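Local coordinates for uncharacterized protein (Streptomyces malaysiense, PDB 6ZYL) that catalyses thioholgamide beta-hydroxylation as the non-heme monooxygenase ThoJ, probably using iron and 2-oxoglutarate as other members of its family do, at residues A100-W110 with D248-T258; T154-Y162 with N223-N231. All coordinates share one frame; numbering follows the deposited sequence.

Overall arrangement
Two long-range contacts show how one fold can be fastened at places far apart in the sequence. Following the chain from the N terminus, contact 1 begins where the chain leaves helix 93-103 and, after a short turn, enters strand 107-117. It is completed only 137 residues later, at strand 249-254, its neighbour in the large mixed sheet. Contact 2 falls wholly within that span and closes a smaller loop of 60 residues, tying the turn before strand 160-162 of the smaller four-stranded sheet to the turn leading into strand 229-237. The two loops therefore nest and do not cross. The centres of contacts 1 and 2 are about 30 Å apart, yet strands 107-117 and 229-237 are neighbours in the large sheet.

Contact 1: A100-W110 with D248-T258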
# COMPACT_ATOMS: atom_id res chain seq x y z
N ALA A 100 7.92 12.43 -2.96
CA ALA A 100 8.55 13.22 -4.01
C ALA A 100 10.06 13.23 -3.85
O ALA A 100 10.80 13.20 -4.85
CB ALA A 100 8.00 14.65 -3.99
N SER A 101 10.55 13.28 -2.61
CA SER A 101 11.99 13.25 -2.39
C SER A 101 12.61 11.93 -2.83
O SER A 101 13.83 11.86 -3.03
CB SER A 101 12.31 13.52 -0.91
OG SER A 101 12.14 12.35 -0.13
N LEU A 102 11.81 10.88 -2.99
CA LEU A 102 12.29 9.59 -3.45
C LEU A 102 12.08 9.38 -4.94
O LEU A 102 12.95 8.81 -5.61
CB LEU A 102 11.59 8.46 -2.70
CG LEU A 102 11.68 8.41 -1.17
CD1 LEU A 102 11.00 7.14 -0.66
CD2 LEU A 102 13.12 8.47 -0.70
N LEU A 103 10.95 9.82 -5.48
CA LEU A 103 10.55 9.48 -6.84
C LEU A 103 10.48 10.66 -7.80
O LEU A 103 10.32 10.44 -9.00
CB LEU A 103 9.17 8.79 -6.83
CG LEU A 103 9.00 7.55 -5.94
CD1 LEU A 103 7.59 6.98 -6.11
CD2 LEU A 103 10.05 6.51 -6.27
N GLY A 104 10.58 11.89 -7.31
CA GLY A 104 10.47 13.05 -8.16
C GLY A 104 9.14 13.75 -7.99
O GLY A 104 8.29 13.35 -7.19
N PRO A 105 8.94 14.83 -8.75
CA PRO A 105 7.75 15.67 -8.55
C PRO A 105 6.48 15.22 -9.25
O PRO A 105 5.43 15.85 -9.03
CB PRO A 105 8.21 17.03 -9.11
CG PRO A 105 9.14 16.65 -10.24
CD PRO A 105 9.85 15.38 -9.78
N ASP A 106 6.52 14.17 -10.06
CA ASP A 106 5.35 13.67 -10.77
C ASP A 106 4.91 12.36 -10.11
O ASP A 106 5.62 11.35 -10.20
CB ASP A 106 5.65 13.46 -12.25
CG ASP A 106 6.15 14.73 -12.92
OD1 ASP A 106 5.59 15.81 -12.65
OD2 ASP A 106 7.11 14.64 -13.72
N LEU A 107 3.74 12.38 -9.48
CA LEU A 107 3.30 11.25 -8.67
C LEU A 107 1.84 10.91 -8.94
O LEU A 107 1.02 11.80 -9.18
CB LEU A 107 3.47 11.56 -7.18
CG LEU A 107 4.87 11.93 -6.69
CD1 LEU A 107 4.82 12.39 -5.23
CD2 LEU A 107 5.83 10.76 -6.85
N LEU A 108 1.54 9.62 -8.88
CA LEU A 108 0.18 9.12 -8.96
C LEU A 108 -0.01 8.06 -7.89
O LEU A 108 0.93 7.36 -7.51
CB LEU A 108 -0.13 8.52 -10.34
CG LEU A 108 0.04 9.43 -11.55
CD1 LEU A 108 1.35 9.14 -12.24
CD2 LEU A 108 -1.13 9.26 -12.50
N VAL A 109 -1.25 7.94 -7.40
CA VAL A 109 -1.63 6.86 -6.50
C VAL A 109 -2.16 5.71 -7.35
O VAL A 109 -3.16 5.86 -8.06
CB VAL A 109 -2.68 7.32 -5.48
CG1 VAL A 109 -3.17 6.13 -4.67
CG2 VAL A 109 -2.10 8.40 -4.57
N TRP A 110 -1.49 4.57 -7.29
CA TRP A 110 -1.85 3.41 -8.10
C TRP A 110 -2.79 2.46 -7.38
O TRP A 110 -3.64 1.83 -8.03
CB TRP A 110 -0.58 2.67 -8.54
CG TRP A 110 -0.83 1.53 -9.47
CD1 TRP A 110 -1.07 1.60 -10.81
CD2 TRP A 110 -0.86 0.14 -9.13
NE1 TRP A 110 -1.24 0.34 -11.33
CE2 TRP A 110 -1.12 -0.58 -10.31
CE3 TRP A 110 -0.69 -0.57 -7.93
CZ2 TRP A 110 -1.21 -1.97 -10.34
CZ3 TRP A 110 -0.78 -1.95 -7.96
CH2 TRP A 110 -1.04 -2.63 -9.16
N ASP A 248 -5.05 0.36 -17.57
CA ASP A 248 -4.84 0.64 -16.15
C ASP A 248 -5.20 2.09 -15.86
O ASP A 248 -5.26 2.93 -16.77
CB ASP A 248 -3.39 0.36 -15.73
CG ASP A 248 -3.27 -0.08 -14.28
OD1 ASP A 248 -4.26 0.03 -13.53
OD2 ASP A 248 -2.17 -0.53 -13.88
N SER A 249 -5.44 2.38 -14.58
CA SER A 249 -5.79 3.72 -14.16
C SER A 249 -5.13 4.03 -12.82
O SER A 249 -4.72 3.13 -12.08
CB SER A 249 -7.32 3.91 -14.06
OG SER A 249 -7.90 2.98 -13.16
N ALA A 250 -5.04 5.32 -12.52
CA ALA A 250 -4.38 5.80 -11.31
C ALA A 250 -4.84 7.23 -11.07
O ALA A 250 -5.45 7.86 -11.93
CB ALA A 250 -2.85 5.73 -11.44
N LEU A 251 -4.53 7.74 -9.87
CA LEU A 251 -4.97 9.06 -9.45
C LEU A 251 -3.78 10.01 -9.41
O LEU A 251 -2.83 9.79 -8.67
CB LEU A 251 -5.64 9.00 -8.07
CG LEU A 251 -6.15 10.34 -7.54
CD1 LEU A 251 -7.26 10.89 -8.42
CD2 LEU A 251 -6.63 10.20 -6.10
N LEU A 252 -3.86 11.07 -10.22
CA LEU A 252 -2.81 12.08 -10.23
C LEU A 252 -2.84 12.88 -8.94
O LEU A 252 -3.89 13.42 -8.55
CB LEU A 252 -3.00 13.00 -11.43
CG LEU A 252 -2.03 14.17 -11.63
CD1 LEU A 252 -0.65 13.66 -11.96
CD2 LEU A 252 -2.56 15.08 -12.73
N VAL A 253 -1.70 12.97 -8.26
CA VAL A 253 -1.60 13.72 -7.02
C VAL A 253 -0.51 14.78 -7.05
O VAL A 253 -0.61 15.76 -6.29
CB VAL A 253 -1.40 12.78 -5.82
CG1 VAL A 253 -2.60 11.84 -5.66
CG2 VAL A 253 -0.11 11.97 -5.96
N ARG A 254 0.52 14.64 -7.88
CA ARG A 254 1.52 15.68 -8.07
C ARG A 254 1.89 15.72 -9.55
O ARG A 254 2.08 14.68 -10.18
CB ARG A 254 2.78 15.43 -7.23
CG ARG A 254 2.60 15.71 -5.74
CD ARG A 254 2.69 17.20 -5.43
NE ARG A 254 2.58 17.47 -4.00
CZ ARG A 254 3.60 17.48 -3.16
NH1 ARG A 254 4.83 17.25 -3.59
NH2 ARG A 254 3.40 17.73 -1.87
N GLY A 255 2.00 16.93 -10.09
CA GLY A 255 2.30 17.09 -11.50
C GLY A 255 1.05 17.11 -12.36
O GLY A 255 -0.08 17.19 -11.88
N THR A 256 1.28 17.04 -13.67
CA THR A 256 0.21 17.05 -14.65
C THR A 256 0.24 15.86 -15.59
O THR A 256 -0.61 15.77 -16.49
CB THR A 256 0.27 18.34 -15.49
OG1 THR A 256 1.46 18.33 -16.29
CG2 THR A 256 0.27 19.57 -14.60
N ASP A 257 1.18 14.94 -15.42
CA ASP A 257 1.42 13.83 -16.34
C ASP A 257 0.88 12.54 -15.74
O ASP A 257 1.27 12.17 -14.63
CB ASP A 257 2.91 13.72 -16.65
CG ASP A 257 3.23 12.64 -17.66
OD1 ASP A 257 2.29 12.04 -18.22
OD2 ASP A 257 4.44 12.39 -17.89
N THR A 258 -0.02 11.88 -16.46
CA THR A 258 -0.54 10.59 -16.04
C THR A 258 0.06 9.42 -16.81
O THR A 258 -0.30 8.27 -16.55
CB THR A 258 -2.07 10.56 -16.17
OG1 THR A 258 -2.44 10.39 -17.55
CG2 THR A 258 -2.68 11.85 -15.63
O HOH W 1 4.13 17.20 -14.54
O HOH W 2 6.47 14.17 -16.36
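The indole of Trp110 meets the carboxylate of Asp248 at its edge: NE1 donates to OD2 over 2.9 Å, and the acceptor lies close to the ring plane. The two planes stand 79° apart, with the indole nitrogen above the carboxylate rather than within its plane. With CG anti to the backbone N (chi1 -175°), Trp110 turns this edge back toward Asp248, although its CB points away from residues 248-258. Arg286 makes a cation-pi contact with the indole and a salt bridge with Asp248, whose OD2 also pairs with Arg289. Without this carboxylate, as with an alanine here, the indole N-H would probably lose its acceptor, and Arg286 and Arg289 their shared anionic partner. The guanidinium of Arg254 receives Ala100 CB obliquely, 4.1 Å from NH1, while NH2 forms a salt bridge with Asp97 of helix 93-103. Behind it, the aliphatic part of Arg254 runs alongside Leu107, with CG 4.0 Å from Leu107 CD1.

Between these ends the backbones pair antiparallel. Val109 N reaches Leu251 O at 2.7 Å, and Leu251 N returns the bond to Val109 O. Val109 and Val253 cross at about a right angle, CG2 of Val109 lying 3.6 Å from CG1 of Val253. On the face that carries Leu108 and Leu252, Leu108 CD2 packs 3.8 Å from Thr258 CA, and its CB rests near Ala250 CB. Leu107 O accepts two bonds from the same side of its plane, from Val253 N at 3.1 Å and Arg254 N at 3.2 Å. One residue thus faces two, which defines a classic beta bulge. Here it shifts the register along an antiparallel pair of the major sheet, consistent with the double-stranded beta-helix core of the phytanoyl-CoA dioxygenase family.

Contact 2: T154-Y162 with N223-N231; sequences TIANGTMRY and NQTDTGRFN
Ala156 and Gln224 join two turns by a single backbone bond: Gln224 N donates to Ala156 O at 2.8 Å, approaching nearly along the C=O axis. Each turn is shaped by its own side chain. Thr154 OG1 accepts from Ala156 N in an ST turn, and Asn223 OD1 accepts from Thr225 N in an Asx turn. Gly158, with a positive phi of 87°, brings its backbone up against Asn223, where a CB would be tight.

The hydroxyl of Thr225 also donates to Asn223 OD1, in the carbonyl plane and on a lone pair, so two bonds grip that oxygen 3.2 Å from Asn157 CA. Asn223 ND2 is held by Thr227 O and Arg117 O. The amide of Asn157 is fixed at both ends: OD1 takes Thr154 N at 2.9 Å from above its plane, and ND2 donates to Asp152 O. Crossing this amide at about a right angle, Arg229 sets its CG 3.6 Å from Asn157 ND2. Bends at chi2 and chi3 then carry NH1 to Gly158 O at 2.9 Å, a weak bond.

Arg229 NH2 binds Phe115 O and a tartrate, probably from the crystallisation liquor. A buried guanidinium bonded to Phe115 O, more weakly to Gly158 O, and to one oxygen of a dicarboxylate is consistent with a pocket for 2-oxoglutarate, as in relatives.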
# COMPACT_ATOMS: atom_id res chain seq x y z
N THR A 154 4.27 -3.05 16.82
CA THR A 154 5.17 -3.51 17.87
C THR A 154 5.75 -4.86 17.47
O THR A 154 5.36 -5.46 16.47
CB THR A 154 4.43 -3.63 19.21
OG1 THR A 154 3.66 -4.84 19.22
CG2 THR A 154 3.50 -2.45 19.43
N ILE A 155 6.69 -5.35 18.28
CA ILE A 155 7.29 -6.64 18.00
C ILE A 155 6.31 -7.79 18.14
O ILE A 155 6.60 -8.90 17.69
CB ILE A 155 8.52 -6.91 18.90
CG1 ILE A 155 8.10 -7.00 20.37
CG2 ILE A 155 9.57 -5.83 18.72
CD1 ILE A 155 9.15 -7.67 21.26
N ALA A 156 5.15 -7.55 18.76
CA ALA A 156 4.23 -8.62 19.10
C ALA A 156 2.85 -8.53 18.44
O ALA A 156 2.11 -9.52 18.48
CB ALA A 156 4.03 -8.69 20.62
N ASN A 157 2.48 -7.39 17.86
CA ASN A 157 1.15 -7.24 17.29
C ASN A 157 1.11 -7.54 15.79
O ASN A 157 0.21 -7.06 15.09
CB ASN A 157 0.59 -5.85 17.60
CG ASN A 157 1.17 -4.76 16.72
OD1 ASN A 157 2.18 -4.93 16.05
ND2 ASN A 157 0.51 -3.60 16.73
N GLY A 158 2.05 -8.34 15.29
CA GLY A 158 1.99 -8.85 13.94
C GLY A 158 2.58 -7.94 12.89
O GLY A 158 2.06 -7.84 11.77
N THR A 159 3.67 -7.27 13.23
CA THR A 159 4.22 -6.28 12.31
C THR A 159 5.00 -6.94 11.18
O THR A 159 5.30 -8.14 11.20
CB THR A 159 5.10 -5.28 13.06
OG1 THR A 159 5.37 -4.16 12.22
CG2 THR A 159 6.42 -5.93 13.47
N MET A 160 5.34 -6.13 10.19
CA MET A 160 6.10 -6.54 9.03
C MET A 160 7.59 -6.51 9.33
O MET A 160 8.07 -5.68 10.11
CB MET A 160 5.77 -5.61 7.87
CG MET A 160 6.38 -5.92 6.53
SD MET A 160 5.44 -5.03 5.25
CE MET A 160 5.58 -3.34 5.82
N ARG A 161 8.32 -7.44 8.72
CA ARG A 161 9.78 -7.47 8.77
C ARG A 161 10.33 -7.22 7.37
O ARG A 161 9.80 -7.72 6.39
CB ARG A 161 10.31 -8.82 9.25
CG ARG A 161 9.67 -9.41 10.48
CD ARG A 161 10.54 -10.53 11.04
NE ARG A 161 10.39 -11.79 10.31
CZ ARG A 161 9.30 -12.55 10.31
NH1 ARG A 161 8.24 -12.17 11.01
NH2 ARG A 161 9.26 -13.68 9.62
N TYR A 162 11.43 -6.46 7.29
CA TYR A 162 12.09 -6.19 6.02
C TYR A 162 13.39 -6.98 5.92
O TYR A 162 14.05 -7.26 6.92
CB TYR A 162 12.42 -4.71 5.86
CG TYR A 162 11.25 -3.79 5.61
CD1 TYR A 162 10.13 -4.22 4.91
CD2 TYR A 162 11.28 -2.48 6.07
CE1 TYR A 162 9.07 -3.36 4.68
CE2 TYR A 162 10.23 -1.62 5.84
CZ TYR A 162 9.13 -2.06 5.15
OH TYR A 162 8.09 -1.18 4.94
N ASN A 223 -0.47 -11.63 15.14
CA ASN A 223 -0.75 -10.64 16.17
C ASN A 223 -1.00 -11.38 17.48
O ASN A 223 -2.03 -12.04 17.63
CB ASN A 223 -1.94 -9.77 15.78
CG ASN A 223 -2.24 -8.70 16.81
OD1 ASN A 223 -1.68 -8.70 17.91
ND2 ASN A 223 -3.13 -7.78 16.46
N GLN A 224 -0.06 -11.27 18.42
CA GLN A 224 -0.15 -11.98 19.68
C GLN A 224 -0.84 -11.18 20.78
O GLN A 224 -0.89 -11.64 21.92
CB GLN A 224 1.25 -12.37 20.16
CG GLN A 224 2.10 -13.08 19.12
CD GLN A 224 3.54 -13.27 19.57
OE1 GLN A 224 3.80 -13.73 20.68
NE2 GLN A 224 4.48 -12.92 18.70
N THR A 225 -1.36 -10.00 20.45
CA THR A 225 -1.94 -9.10 21.44
C THR A 225 -3.45 -9.07 21.31
O THR A 225 -4.04 -9.61 20.37
CB THR A 225 -1.36 -7.69 21.29
OG1 THR A 225 -2.00 -7.02 20.19
CG2 THR A 225 0.14 -7.74 21.05
N ASP A 226 -4.08 -8.41 22.28
CA ASP A 226 -5.53 -8.30 22.34
C ASP A 226 -6.09 -7.17 21.49
O ASP A 226 -7.30 -6.93 21.53
CB ASP A 226 -5.98 -8.11 23.79
CG ASP A 226 -5.50 -6.79 24.38
OD1 ASP A 226 -4.69 -6.10 23.73
OD2 ASP A 226 -5.94 -6.44 25.50
N THR A 227 -5.25 -6.47 20.73
CA THR A 227 -5.67 -5.31 19.97
C THR A 227 -5.27 -5.47 18.51
O THR A 227 -4.14 -5.89 18.21
CB THR A 227 -5.05 -4.03 20.54
OG1 THR A 227 -5.45 -3.88 21.92
CG2 THR A 227 -5.51 -2.81 19.76
N GLY A 228 -6.19 -5.15 17.61
CA GLY A 228 -5.92 -5.29 16.20
C GLY A 228 -4.87 -4.31 15.72
O GLY A 228 -4.71 -3.22 16.25
N ARG A 229 -4.14 -4.73 14.68
CA ARG A 229 -3.09 -3.93 14.06
C ARG A 229 -3.59 -3.46 12.70
O ARG A 229 -3.92 -4.28 11.84
CB ARG A 229 -1.81 -4.76 13.91
CG ARG A 229 -0.61 -4.01 13.36
CD ARG A 229 0.11 -4.85 12.33
NE ARG A 229 -0.55 -4.79 11.03
CZ ARG A 229 -0.04 -5.27 9.90
NH1 ARG A 229 1.14 -5.87 9.90
NH2 ARG A 229 -0.72 -5.15 8.76
N PHE A 230 -3.66 -2.14 12.52
CA PHE A 230 -4.25 -1.54 11.33
C PHE A 230 -3.18 -0.77 10.57
O PHE A 230 -2.57 0.16 11.11
CB PHE A 230 -5.40 -0.59 11.69
CG PHE A 230 -6.66 -1.29 12.11
CD1 PHE A 230 -6.73 -1.92 13.34
CD2 PHE A 230 -7.78 -1.29 11.30
CE1 PHE A 230 -7.88 -2.56 13.74
CE2 PHE A 230 -8.94 -1.93 11.69
CZ PHE A 230 -8.99 -2.57 12.92
N ASN A 231 -2.98 -1.12 9.30
CA ASN A 231 -2.04 -0.42 8.44
C ASN A 231 -2.70 -0.13 7.10
O ASN A 231 -3.45 -0.95 6.56
CB ASN A 231 -0.76 -1.22 8.25
CG ASN A 231 0.03 -1.35 9.54
OD1 ASN A 231 -0.25 -2.21 10.37
ND2 ASN A 231 1.01 -0.47 9.72
O HOH W 3 -2.49 -2.79 17.89